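Local coordinates for protein precorrin-3 methylase (Rhodobacter capsulatus, PDB 3NUT) that probably transfers a methyl group from S-adenosyl-L-methionine to a precorrin intermediate in the biosynthesis of adenosylcobalamin (vitamin B12), at residues Thr120-Ala125 with Ala167-Arg172; Arg195-Ala200 with Thr227-Gly232. All coordinates share one frame; numbering follows the deposited sequence.

Interaction 1: Thr120-Ala125 with Ala167-Arg172. With SAH (S-adenosyl-L-homocysteine), chain E.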
ATOM      1  N   THR A 120       3.680   3.254  -2.510  1.00 25.37           N
ATOM      2  CA  THR A 120       2.619   3.712  -3.404  1.00 26.37           C
ATOM      3  C   THR A 120       2.152   5.092  -2.988  1.00 27.01           C
ATOM      4  O   THR A 120       2.054   5.381  -1.784  1.00 27.35           O
ATOM      5  CB  THR A 120       1.349   2.873  -3.377  1.00 27.14           C
ATOM      6  OG1 THR A 120       0.965   2.638  -2.013  1.00 28.15           O
ATOM      7  CG2 THR A 120       1.524   1.588  -4.083  1.00 28.22           C
ATOM      8  N   ALA A 121       1.792   5.898  -3.996  1.00 26.83           N
ATOM      9  CA  ALA A 121       1.225   7.222  -3.826  1.00 26.94           C
ATOM     10  C   ALA A 121       0.173   7.372  -2.730  1.00 27.14           C
ATOM     11  O   ALA A 121       0.210   8.345  -1.970  1.00 28.33           O
ATOM     12  CB  ALA A 121       0.694   7.739  -5.174  1.00 26.19           C
ATOM     13  N   MET A 122      -0.758   6.440  -2.617  1.00 28.16           N
ATOM     14  CA  MET A 122      -1.802   6.570  -1.589  1.00 29.74           C
ATOM     15  C   MET A 122      -1.231   6.661  -0.165  1.00 30.09           C
ATOM     16  O   MET A 122      -1.602   7.544   0.620  1.00 30.06           O
ATOM     17  CB  MET A 122      -2.852   5.452  -1.687  1.00 30.23           C
ATOM     18  CG  MET A 122      -2.373   4.031  -1.356  1.00 31.46           C
ATOM     19  SD  MET A 122      -3.706   2.809  -1.596  1.00 32.11           S
ATOM     20  CE  MET A 122      -4.880   3.391  -0.386  1.00 38.43           C
ATOM     21  N   LEU A 123      -0.307   5.752   0.130  1.00 30.56           N
ATOM     22  CA  LEU A 123       0.303   5.644   1.445  1.00 30.29           C
ATOM     23  C   LEU A 123       1.310   6.753   1.646  1.00 29.77           C
ATOM     24  O   LEU A 123       1.530   7.165   2.766  1.00 29.33           O
ATOM     25  CB  LEU A 123       0.958   4.263   1.634  1.00 30.84           C
ATOM     26  CG  LEU A 123       0.029   3.033   1.752  1.00 31.05           C
ATOM     27  CD1 LEU A 123       0.835   1.823   2.159  1.00 33.44           C
ATOM     28  CD2 LEU A 123      -1.089   3.239   2.756  1.00 32.22           C
ATOM     29  N   ALA A 124       1.920   7.238   0.563  1.00 28.99           N
ATOM     30  CA  ALA A 124       2.769   8.396   0.693  1.00 29.74           C
ATOM     31  C   ALA A 124       1.926   9.672   0.986  1.00 30.36           C
ATOM     32  O   ALA A 124       2.332  10.506   1.801  1.00 30.45           O
ATOM     33  CB  ALA A 124       3.671   8.572  -0.494  1.00 28.23           C
ATOM     34  N   ALA A 125       0.758   9.793   0.358  1.00 30.77           N
ATOM     35  CA  ALA A 125      -0.177  10.901   0.660  1.00 31.85           C
ATOM     36  C   ALA A 125      -0.822  10.783   2.049  1.00 32.29           C
ATOM     37  O   ALA A 125      -0.831  11.754   2.834  1.00 33.53           O
ATOM     38  CB  ALA A 125      -1.247  11.000  -0.409  1.00 31.68           C
ATOM     39  N   ALA A 167      -9.010   5.310  -1.680  1.00 36.21           N
ATOM     40  CA  ALA A 167      -8.068   6.091  -2.432  1.00 36.64           C
ATOM     41  C   ALA A 167      -8.290   5.940  -3.930  1.00 36.86           C
ATOM     42  O   ALA A 167      -8.444   4.830  -4.447  1.00 36.99           O
ATOM     43  CB  ALA A 167      -6.647   5.714  -2.058  1.00 36.36           C
ATOM     44  N   PHE A 168      -8.280   7.071  -4.624  1.00 37.87           N
ATOM     45  CA  PHE A 168      -8.496   7.112  -6.073  1.00 38.72           C
ATOM     46  C   PHE A 168      -7.215   7.362  -6.851  1.00 38.82           C
ATOM     47  O   PHE A 168      -6.571   8.382  -6.669  1.00 38.35           O
ATOM     48  CB  PHE A 168      -9.544   8.184  -6.438  1.00 39.05           C
ATOM     49  CG  PHE A 168     -10.896   7.950  -5.804  1.00 40.08           C
ATOM     50  CD1 PHE A 168     -11.421   6.653  -5.708  1.00 40.58           C
ATOM     51  CD2 PHE A 168     -11.643   9.020  -5.307  1.00 39.40           C
ATOM     52  CE1 PHE A 168     -12.663   6.426  -5.126  1.00 41.87           C
ATOM     53  CE2 PHE A 168     -12.908   8.805  -4.723  1.00 40.71           C
ATOM     54  CZ  PHE A 168     -13.409   7.510  -4.625  1.00 42.40           C
ATOM     55  N   TYR A 169      -6.857   6.408  -7.710  1.00 39.90           N
ATOM     56  CA  TYR A 169      -5.735   6.562  -8.620  1.00 41.19           C
ATOM     57  C   TYR A 169      -6.267   6.995  -9.988  1.00 42.35           C
ATOM     58  O   TYR A 169      -7.278   6.466 -10.476  1.00 42.60           O
ATOM     59  CB  TYR A 169      -4.929   5.256  -8.724  1.00 41.02           C
ATOM     60  CG  TYR A 169      -4.016   4.931  -7.531  1.00 41.19           C
ATOM     61  CD1 TYR A 169      -2.628   4.961  -7.659  1.00 40.14           C
ATOM     62  CD2 TYR A 169      -4.548   4.584  -6.286  1.00 39.53           C
ATOM     63  CE1 TYR A 169      -1.789   4.662  -6.571  1.00 41.43           C
ATOM     64  CE2 TYR A 169      -3.730   4.291  -5.203  1.00 40.82           C
ATOM     65  CZ  TYR A 169      -2.344   4.318  -5.340  1.00 41.81           C
ATOM     66  OH  TYR A 169      -1.530   4.023  -4.239  1.00 40.99           O
ATOM     67  N   ASN A 170      -5.591   7.963 -10.601  1.00 44.01           N
ATOM     68  CA  ASN A 170      -5.955   8.436 -11.938  1.00 45.24           C
ATOM     69  C   ASN A 170      -7.335   9.077 -11.908  1.00 46.70           C
ATOM     70  O   ASN A 170      -8.266   8.568 -12.518  1.00 46.83           O
ATOM     71  CB  ASN A 170      -5.931   7.268 -12.931  1.00 44.78           C
ATOM     72  CG  ASN A 170      -4.603   6.582 -12.974  1.00 43.82           C
ATOM     73  OD1 ASN A 170      -3.604   7.195 -13.282  1.00 42.86           O
ATOM     74  ND2 ASN A 170      -4.582   5.304 -12.656  1.00 44.28           N
ATOM     75  N   PRO A 171      -7.478  10.197 -11.183  1.00 48.42           N
ATOM     76  CA  PRO A 171      -8.832  10.702 -10.985  1.00 49.73           C
ATOM     77  C   PRO A 171      -9.383  11.381 -12.253  1.00 51.25           C
ATOM     78  O   PRO A 171     -10.528  11.113 -12.637  1.00 51.53           O
ATOM     79  CB  PRO A 171      -8.679  11.689  -9.812  1.00 49.80           C
ATOM     80  CG  PRO A 171      -7.201  11.724  -9.460  1.00 48.55           C
ATOM     81  CD  PRO A 171      -6.468  11.113 -10.622  1.00 48.43           C
ATOM     82  N   ARG A 172      -8.561  12.199 -12.913  1.00 52.58           N
ATOM     83  CA  ARG A 172      -8.976  12.902 -14.127  1.00 54.50           C
ATOM     84  C   ARG A 172      -8.565  12.200 -15.421  1.00 55.69           C
ATOM     85  O   ARG A 172      -7.444  12.373 -15.892  1.00 55.90           O
ATOM     86  CB  ARG A 172      -8.441  14.338 -14.148  1.00 54.56           C
ATOM     87  CG  ARG A 172      -8.729  15.173 -12.906  1.00 54.96           C
ATOM     88  CD  ARG A 172     -10.223  15.344 -12.572  1.00 55.95           C
ATOM     89  NE  ARG A 172     -11.073  15.744 -13.695  1.00 56.91           N
ATOM     90  CZ  ARG A 172     -11.000  16.906 -14.348  1.00 57.66           C
ATOM     91  NH1 ARG A 172     -10.080  17.820 -14.039  1.00 56.70           N
ATOM     92  NH2 ARG A 172     -11.847  17.142 -15.343  1.00 58.01           N
TER
HETATM   93  N   SAH E1501       2.056   2.203  -9.476  1.00 37.11           N
HETATM   94  CA  SAH E1501       1.594   3.568  -9.076  1.00 37.66           C
HETATM   95  CB  SAH E1501       0.177   3.844  -9.602  1.00 38.01           C
HETATM   96  CG  SAH E1501       0.184   4.122 -11.106  1.00 41.03           C
HETATM   97  SD  SAH E1501      -1.259   4.994 -11.669  1.00 46.62           S
HETATM   98  C   SAH E1501       1.606   3.564  -7.591  1.00 37.20           C
HETATM   99  O   SAH E1501       1.754   2.458  -7.090  1.00 37.07           O
HETATM  100  OXT SAH E1501       1.479   4.572  -6.867  1.00 36.04           O
HETATM  101  C5' SAH E1501      -0.720   6.688 -11.607  1.00 45.29           C
HETATM  102  C4' SAH E1501      -1.594   7.517 -10.644  1.00 44.43           C
HETATM  103  O4' SAH E1501      -1.097   7.364  -9.308  1.00 43.89           O
HETATM  104  C3' SAH E1501      -1.634   9.034 -10.881  1.00 43.67           C
HETATM  105  O3' SAH E1501      -2.696   9.470 -11.743  1.00 46.00           O
HETATM  106  C2' SAH E1501      -1.878   9.593  -9.496  1.00 42.87           C
HETATM  107  O2' SAH E1501      -3.268   9.501  -9.116  1.00 41.92           O
HETATM  108  C1' SAH E1501      -1.119   8.621  -8.615  1.00 41.15           C
HETATM  109  N9  SAH E1501       0.249   9.105  -8.314  1.00 38.13           N
HETATM  110  C8  SAH E1501       1.413   8.570  -8.733  1.00 37.86           C
HETATM  111  N7  SAH E1501       2.468   9.285  -8.233  1.00 38.37           N
HETATM  112  C5  SAH E1501       1.980  10.300  -7.475  1.00 35.89           C
HETATM  113  C6  SAH E1501       2.523  11.423  -6.652  1.00 38.11           C
HETATM  114  N6  SAH E1501       3.857  11.644  -6.520  1.00 38.31           N
HETATM  115  N1  SAH E1501       1.648  12.252  -6.029  1.00 36.38           N
HETATM  116  C2  SAH E1501       0.316  12.070  -6.138  1.00 36.43           C
HETATM  117  N3  SAH E1501      -0.239  11.073  -6.868  1.00 36.76           N
HETATM  118  C4  SAH E1501       0.520  10.175  -7.547  1.00 36.77           C
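The Tyr169 ring meets Met122 SD and the SAH carboxylate atom OXT at its edge, both in its plane; Thr120 CB also lies near that plane, while Ala121 CB approaches obliquely. Phe92 adds an edge-to-face ring contact. The sulfur is 5.2 Å from the Tyr169 ring centroid, an edge-on Met-aromatic contact. Met122 reaches it because CG stands between its own N and carbonyl carbon (chi1 67°), beside the phenol; a bend at chi3 then carries CE to Ala167 CB, a tight 3.4 Å. The phenol oxygen takes a hydrogen bond from Met122 N (N to OH 3.0 Å, angle 157°). Strand 165-169 thus meets the N-terminal turn of helix 121-129, whose first amides have no earlier carbonyl to bind within the helix, in the cofactor site of a tetrapyrrole methylase. Ala121 N uses its N-H on the ligand, reaching SAH OXT at 3.2 Å; the helix N terminus would probably favour that negative charge. Ala121 CB packs on the adenine, 3.4 Å from SAH C4. Just beyond the strand, Asn170 N donates to SAH O2' almost linearly (3.2 Å, 173°), and Asn141 holds Asn170 ND2.

Interaction 2: Arg195-Ala200 with Thr227-Gly232. With SAH (S-adenosyl-L-homocysteine), chain E.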
ATOM      1  N   ARG A 195     -18.424  14.092   4.903  1.00 54.84           N
ATOM      2  CA  ARG A 195     -17.400  13.072   4.658  1.00 53.12           C
ATOM      3  C   ARG A 195     -16.140  13.719   4.110  1.00 52.19           C
ATOM      4  O   ARG A 195     -16.151  14.282   3.010  1.00 52.22           O
ATOM      5  CB  ARG A 195     -17.920  12.026   3.664  1.00 53.29           C
ATOM      6  CG  ARG A 195     -16.882  11.020   3.162  1.00 52.05           C
ATOM      7  CD  ARG A 195     -16.416  10.091   4.252  1.00 50.61           C
ATOM      8  NE  ARG A 195     -17.412   9.093   4.640  1.00 51.50           N
ATOM      9  CZ  ARG A 195     -17.601   7.922   4.033  1.00 53.22           C
ATOM     10  NH1 ARG A 195     -16.893   7.587   2.966  1.00 54.14           N
ATOM     11  NH2 ARG A 195     -18.520   7.079   4.481  1.00 55.39           N
ATOM     12  N   LEU A 196     -15.062  13.642   4.882  1.00 50.38           N
ATOM     13  CA  LEU A 196     -13.812  14.276   4.511  1.00 49.04           C
ATOM     14  C   LEU A 196     -13.217  13.704   3.210  1.00 48.03           C
ATOM     15  O   LEU A 196     -13.114  12.497   3.040  1.00 47.77           O
ATOM     16  CB  LEU A 196     -12.815  14.142   5.662  1.00 49.54           C
ATOM     17  CG  LEU A 196     -12.547  15.254   6.697  1.00 50.20           C
ATOM     18  CD1 LEU A 196     -13.672  16.294   6.894  1.00 48.15           C
ATOM     19  CD2 LEU A 196     -12.163  14.616   8.031  1.00 50.71           C
ATOM     20  N   ILE A 197     -12.869  14.595   2.286  1.00 46.74           N
ATOM     21  CA  ILE A 197     -12.158  14.239   1.072  1.00 45.26           C
ATOM     22  C   ILE A 197     -10.892  15.077   0.998  1.00 44.50           C
ATOM     23  O   ILE A 197     -10.877  16.260   1.365  1.00 42.87           O
ATOM     24  CB  ILE A 197     -12.968  14.516  -0.208  1.00 45.59           C
ATOM     25  CG1 ILE A 197     -14.480  14.263   0.005  1.00 45.74           C
ATOM     26  CG2 ILE A 197     -12.372  13.738  -1.403  1.00 44.89           C
ATOM     27  CD1 ILE A 197     -14.910  12.785   0.187  1.00 44.69           C
ATOM     28  N   LEU A 198      -9.838  14.433   0.506  1.00 43.35           N
ATOM     29  CA  LEU A 198      -8.500  14.980   0.508  1.00 42.93           C
ATOM     30  C   LEU A 198      -7.982  14.905  -0.902  1.00 42.30           C
ATOM     31  O   LEU A 198      -8.035  13.844  -1.527  1.00 41.63           O
ATOM     32  CB  LEU A 198      -7.574  14.134   1.394  1.00 42.81           C
ATOM     33  CG  LEU A 198      -7.621  14.159   2.916  1.00 43.59           C
ATOM     34  CD1 LEU A 198      -8.805  13.400   3.508  1.00 44.14           C
ATOM     35  CD2 LEU A 198      -6.327  13.544   3.417  1.00 45.11           C
ATOM     36  N   PHE A 199      -7.468  16.026  -1.392  1.00 41.78           N
ATOM     37  CA  PHE A 199      -6.816  16.047  -2.688  1.00 42.30           C
ATOM     38  C   PHE A 199      -5.338  16.272  -2.423  1.00 42.40           C
ATOM     39  O   PHE A 199      -4.927  17.319  -1.884  1.00 42.69           O
ATOM     40  CB  PHE A 199      -7.410  17.123  -3.609  1.00 42.24           C
ATOM     41  CG  PHE A 199      -8.870  16.915  -3.915  1.00 43.72           C
ATOM     42  CD1 PHE A 199      -9.261  16.229  -5.061  1.00 44.46           C
ATOM     43  CD2 PHE A 199      -9.854  17.398  -3.048  1.00 45.00           C
ATOM     44  CE1 PHE A 199     -10.615  16.025  -5.348  1.00 45.50           C
ATOM     45  CE2 PHE A 199     -11.203  17.201  -3.320  1.00 47.01           C
ATOM     46  CZ  PHE A 199     -11.586  16.511  -4.481  1.00 46.42           C
ATOM     47  N   ALA A 200      -4.546  15.259  -2.753  1.00 41.95           N
ATOM     48  CA  ALA A 200      -3.116  15.324  -2.473  1.00 41.73           C
ATOM     49  C   ALA A 200      -2.334  15.299  -3.774  1.00 41.06           C
ATOM     50  O   ALA A 200      -2.348  14.327  -4.534  1.00 40.68           O
ATOM     51  CB  ALA A 200      -2.681  14.222  -1.515  1.00 41.76           C
ATOM     52  N   THR A 227      -2.466  13.816  -8.903  1.00 48.01           N
ATOM     53  CA  THR A 227      -3.250  13.836  -7.663  1.00 45.20           C
ATOM     54  C   THR A 227      -3.799  12.460  -7.340  1.00 43.21           C
ATOM     55  O   THR A 227      -4.171  11.699  -8.230  1.00 42.20           O
ATOM     56  CB  THR A 227      -4.407  14.871  -7.780  1.00 45.27           C
ATOM     57  OG1 THR A 227      -3.838  16.143  -8.084  1.00 46.83           O
ATOM     58  CG2 THR A 227      -5.241  15.005  -6.502  1.00 44.11           C
ATOM     59  N   VAL A 228      -3.808  12.145  -6.050  1.00 41.01           N
ATOM     60  CA  VAL A 228      -4.466  10.966  -5.557  1.00 39.27           C
ATOM     61  C   VAL A 228      -5.493  11.468  -4.531  1.00 38.67           C
ATOM     62  O   VAL A 228      -5.207  12.369  -3.731  1.00 39.02           O
ATOM     63  CB  VAL A 228      -3.447   9.914  -4.991  1.00 38.95           C
ATOM     64  CG1 VAL A 228      -2.695  10.437  -3.774  1.00 37.92           C
ATOM     65  CG2 VAL A 228      -4.145   8.602  -4.646  1.00 38.53           C
ATOM     66  N   VAL A 229      -6.686  10.902  -4.573  1.00 37.52           N
ATOM     67  CA  VAL A 229      -7.794  11.426  -3.786  1.00 36.48           C
ATOM     68  C   VAL A 229      -8.155  10.424  -2.694  1.00 36.49           C
ATOM     69  O   VAL A 229      -8.476   9.254  -2.970  1.00 36.29           O
ATOM     70  CB  VAL A 229      -9.030  11.754  -4.689  1.00 36.75           C
ATOM     71  CG1 VAL A 229     -10.216  12.280  -3.852  1.00 35.76           C
ATOM     72  CG2 VAL A 229      -8.654  12.729  -5.812  1.00 34.50           C
ATOM     73  N   LEU A 230      -8.081  10.885  -1.454  1.00 36.51           N
ATOM     74  CA  LEU A 230      -8.380  10.043  -0.320  1.00 37.65           C
ATOM     75  C   LEU A 230      -9.758  10.384   0.218  1.00 38.45           C
ATOM     76  O   LEU A 230     -10.098  11.546   0.398  1.00 39.27           O
ATOM     77  CB  LEU A 230      -7.325  10.180   0.780  1.00 37.31           C
ATOM     78  CG  LEU A 230      -5.850  10.007   0.391  1.00 37.87           C
ATOM     79  CD1 LEU A 230      -4.957  10.338   1.575  1.00 36.70           C
ATOM     80  CD2 LEU A 230      -5.523   8.617  -0.159  1.00 36.03           C
ATOM     81  N   VAL A 231     -10.547   9.348   0.440  1.00 39.01           N
ATOM     82  CA  VAL A 231     -11.859   9.475   1.007  1.00 39.51           C
ATOM     83  C   VAL A 231     -11.826   8.766   2.352  1.00 39.91           C
ATOM     84  O   VAL A 231     -11.462   7.597   2.421  1.00 39.25           O
ATOM     85  CB  VAL A 231     -12.921   8.811   0.099  1.00 39.78           C
ATOM     86  CG1 VAL A 231     -14.317   9.215   0.551  1.00 39.34           C
ATOM     87  CG2 VAL A 231     -12.711   9.210  -1.346  1.00 39.70           C
ATOM     88  N   GLY A 232     -12.204   9.468   3.420  1.00 40.29           N
ATOM     89  CA  GLY A 232     -12.237   8.854   4.743  1.00 41.66           C
ATOM     90  C   GLY A 232     -13.321   7.801   4.934  1.00 42.47           C
ATOM     91  O   GLY A 232     -14.123   7.553   4.022  1.00 42.81           O
TER
HETATM   92  N   SAH E1501       2.056   2.203  -9.476  1.00 37.11           N
HETATM   93  CA  SAH E1501       1.594   3.568  -9.076  1.00 37.66           C
HETATM   94  CB  SAH E1501       0.177   3.844  -9.602  1.00 38.01           C
HETATM   95  CG  SAH E1501       0.184   4.122 -11.106  1.00 41.03           C
HETATM   96  SD  SAH E1501      -1.259   4.994 -11.669  1.00 46.62           S
HETATM   97  C   SAH E1501       1.606   3.564  -7.591  1.00 37.20           C
HETATM   98  O   SAH E1501       1.754   2.458  -7.090  1.00 37.07           O
HETATM   99  OXT SAH E1501       1.479   4.572  -6.867  1.00 36.04           O
HETATM  100  C5' SAH E1501      -0.720   6.688 -11.607  1.00 45.29           C
HETATM  101  C4' SAH E1501      -1.594   7.517 -10.644  1.00 44.43           C
HETATM  102  O4' SAH E1501      -1.097   7.364  -9.308  1.00 43.89           O
HETATM  103  C3' SAH E1501      -1.634   9.034 -10.881  1.00 43.67           C
HETATM  104  O3' SAH E1501      -2.696   9.470 -11.743  1.00 46.00           O
HETATM  105  C2' SAH E1501      -1.878   9.593  -9.496  1.00 42.87           C
HETATM  106  O2' SAH E1501      -3.268   9.501  -9.116  1.00 41.92           O
HETATM  107  C1' SAH E1501      -1.119   8.621  -8.615  1.00 41.15           C
HETATM  108  N9  SAH E1501       0.249   9.105  -8.314  1.00 38.13           N
HETATM  109  C8  SAH E1501       1.413   8.570  -8.733  1.00 37.86           C
HETATM  110  N7  SAH E1501       2.468   9.285  -8.233  1.00 38.37           N
HETATM  111  C5  SAH E1501       1.980  10.300  -7.475  1.00 35.89           C
HETATM  112  C6  SAH E1501       2.523  11.423  -6.652  1.00 38.11           C
HETATM  113  N6  SAH E1501       3.857  11.644  -6.520  1.00 38.31           N
HETATM  114  N1  SAH E1501       1.648  12.252  -6.029  1.00 36.38           N
HETATM  115  C2  SAH E1501       0.316  12.070  -6.138  1.00 36.43           C
HETATM  116  N3  SAH E1501      -0.239  11.073  -6.868  1.00 36.76           N
HETATM  117  C4  SAH E1501       0.520  10.175  -7.547  1.00 36.77           C
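Arg195 reaches across the end of the strand pair without closing a hydrogen bond: its NH1 lies 3.0 Å from Gly232 O, but the angle is poor. Bends at chi2 (68°) and chi3 (73°) steer the chain so that CD and NH1 both border that carbonyl, while Val231 CG1 sits in the guanidinium plane, at its edge. The firmer polar partner is Glu192, in a salt bridge with Arg195 NE.

Inward from this end, the backbones run antiparallel, their axes 4.8 Å apart. Leu198 with Leu230 and Ala200 with Val228 are hydrogen-bonded pairs, each joined by two N-H to O bonds; Ile197 with Val231 and Phe199 with Val229 are non-hydrogen-bonded pairs. Gly232 N adds one more bond, to Leu196 O (3.2 Å), nearly straight at the hydrogen.

On the face bearing Ile197, Phe199, Val229 and Val231, packing is close. Phe199 and Val229 point the same way side by side, with Phe199 CD1 3.6 Å from Val229 CG2; Val229 CG1 lies over one face of the ring and Thr227 CG2 at its edge. With CG1 anti to its own N (chi1 179°), Val229 also turns that methyl to Ile197 CG2, 3.6 Å away. On the other face Leu198 CD2 meets Leu230 CD1 at 3.9 Å.

At the far end the Thr227 carbonyl faces the SAH ribose, accepting from O2'. Strands 165-169 and 209-214 flank the pair in the mixed sheet, and Ala125 and Ala129 of helix 121-129 cover the face carrying Leu198, Ala200 and Val228.

In the fold
From the N terminus, the chain first builds the parallel sheet that ends with strand 113-116, then enters helix 121-129. Interaction 1 closes a loop of 41 residues, including strand 137-141 and helix 149-161, when strand 165-169 returns beside the start of that helix. After helix 179-190 comes interaction 2, closing a 26-residue loop that contains strand 209-214. The loops follow in series, neither nested nor crossed. The strands of their second segments, 165-169 and 227-231, are neighbours in the mixed sheet, where Phe168 N lies 2.7 Å from Val229 O, a probable hydrogen bond. Both contacts touch SAH, joining helix and sheet around one ligand.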